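USG-1 protein homolog (Pseudomonas aeruginosa, PDB 2HJS) is probably an NAD- or NADP-dependent oxidoreductase of the aspartate-semialdehyde dehydrogenase family, acting on aldehyde or oxo groups, though its own reaction is not established. Local coordinates at residues 10-15 against 37-42. Numbering follows the deposited sequence.
Sequences AVVGAT and HLLASA
Leu39 lays its CD1 methyl against two residues of the neighbouring parallel strand, 4.0 Å from Val12 CG2 and 4.1 Å from Ala10 CB. With its CG anti to the carbonyl carbon (chi1 -55°), the leucine leans back along the strand, and its branch slants across the valine instead of running alongside it. The other face of the sheet carries Val11 and Leu38, which meet more loosely, and both also touch helix 17-28, the connection of this beta-alpha-beta unit. Beyond the strand end, Ala14 turns its methyl toward Leu38, CB to CB at 3.8 Å.

Between these two apolar layers the backbones are laced together: Val11 N binds His37 O, and Leu39 N returns a 2.8 Å bond to Val11 O. Leu39 O then receives two donors from opposite faces of its carbonyl plane, Gly13 N at 2.7 Å, a distinctly bent bond, and Ala14 N at 3.1 Å, nearly straight at 172°. Gly13 has a positive phi (87°), a conformation that suits glycine, as the chain leaves the strand for the helix. One buried carbonyl thus satisfies two successive amides and fixes the turn that opens the glycine-rich loop, consistent with the dinucleotide-binding Rossmann fold of this family.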
loop_
_atom_site.group_PDB
_atom_site.type_symbol
_atom_site.label_atom_id
_atom_site.label_comp_id
_atom_site.label_asym_id
_atom_site.label_seq_id
_atom_site.Cartn_x
_atom_site.Cartn_y
_atom_site.Cartn_z
ATOM N N ALA A 10 32.080 15.831 11.530
ATOM C CA ALA A 10 31.946 15.927 10.085
ATOM C C ALA A 10 30.567 15.399 9.694
ATOM O O ALA A 10 30.099 14.438 10.286
ATOM C CB ALA A 10 33.016 15.100 9.403
ATOM N N VAL A 11 29.925 16.029 8.712
ATOM C CA VAL A 11 28.742 15.446 8.063
ATOM C C VAL A 11 29.055 15.235 6.586
ATOM O O VAL A 11 29.174 16.191 5.818
ATOM C CB VAL A 11 27.451 16.293 8.237
ATOM C CG1 VAL A 11 26.257 15.668 7.473
ATOM C CG2 VAL A 11 27.115 16.467 9.728
ATOM N N VAL A 12 29.187 13.961 6.224
ATOM C CA VAL A 12 29.471 13.516 4.864
ATOM C C VAL A 12 28.149 13.339 4.149
ATOM O O VAL A 12 27.242 12.683 4.663
ATOM C CB VAL A 12 30.313 12.223 4.904
ATOM C CG1 VAL A 12 30.589 11.707 3.512
ATOM C CG2 VAL A 12 31.660 12.511 5.619
ATOM N N GLY A 13 28.016 13.989 2.996
ATOM C CA GLY A 13 26.768 13.995 2.224
ATOM C C GLY A 13 25.826 15.095 2.677
ATOM O O GLY A 13 24.608 14.962 2.620
ATOM N N ALA A 14 26.410 16.212 3.087
ATOM C CA ALA A 14 25.699 17.277 3.766
ATOM C C ALA A 14 24.668 17.941 2.869
ATOM O O ALA A 14 23.714 18.516 3.365
ATOM C CB ALA A 14 26.692 18.321 4.305
ATOM N N THR A 15 24.862 17.866 1.556
ATOM C CA THR A 15 23.985 18.555 0.598
ATOM C C THR A 15 22.824 17.649 0.150
ATOM O O THR A 15 21.918 18.086 -0.539
ATOM C CB THR A 15 24.768 19.022 -0.641
ATOM O OG1 THR A 15 25.369 17.885 -1.262
ATOM C CG2 THR A 15 25.875 19.995 -0.252
ATOM N N HIS A 37 32.236 20.235 10.137
ATOM C CA HIS A 37 32.743 20.177 8.779
ATOM C C HIS A 37 31.728 19.485 7.886
ATOM O O HIS A 37 31.380 18.318 8.115
ATOM C CB HIS A 37 34.078 19.418 8.747
ATOM C CG HIS A 37 35.131 20.025 9.609
ATOM N ND1 HIS A 37 35.844 21.141 9.225
ATOM C CD2 HIS A 37 35.583 19.695 10.842
ATOM C CE1 HIS A 37 36.697 21.470 10.181
ATOM N NE2 HIS A 37 36.565 20.604 11.170
ATOM N N LEU A 38 31.249 20.209 6.880
ATOM C CA LEU A 38 30.296 19.697 5.909
ATOM C C LEU A 38 31.009 19.185 4.657
ATOM O O LEU A 38 31.794 19.890 4.056
ATOM C CB LEU A 38 29.293 20.789 5.536
ATOM C CG LEU A 38 28.525 21.484 6.667
ATOM C CD1 LEU A 38 27.430 22.411 6.122
ATOM C CD2 LEU A 38 27.927 20.475 7.621
ATOM N N LEU A 39 30.727 17.951 4.258
ATOM C CA LEU A 39 31.432 17.365 3.132
ATOM C C LEU A 39 30.494 16.736 2.150
ATOM O O LEU A 39 29.425 16.272 2.519
ATOM C CB LEU A 39 32.456 16.338 3.617
ATOM C CG LEU A 39 33.447 16.870 4.650
ATOM C CD1 LEU A 39 33.994 15.716 5.451
ATOM C CD2 LEU A 39 34.573 17.698 3.983
ATOM N N ALA A 40 30.907 16.723 0.891
ATOM C CA ALA A 40 30.165 16.047 -0.167
ATOM C C ALA A 40 31.140 15.607 -1.253
ATOM O O ALA A 40 32.328 15.838 -1.135
ATOM C CB ALA A 40 29.102 16.963 -0.734
ATOM N N SER A 41 30.637 14.964 -2.301
ATOM C CA SER A 41 31.460 14.614 -3.457
ATOM C C SER A 41 31.823 15.872 -4.231
ATOM O O SER A 41 31.069 16.848 -4.203
ATOM C CB SER A 41 30.727 13.621 -4.352
ATOM O OG SER A 41 30.593 12.371 -3.687
ATOM N N ALA A 42 32.975 15.851 -4.907
ATOM C CA ALA A 42 33.471 17.001 -5.691
ATOM C C ALA A 42 32.375 17.716 -6.512
ATOM O O ALA A 42 32.444 18.933 -6.721
ATOM C CB ALA A 42 34.634 16.573 -6.589
#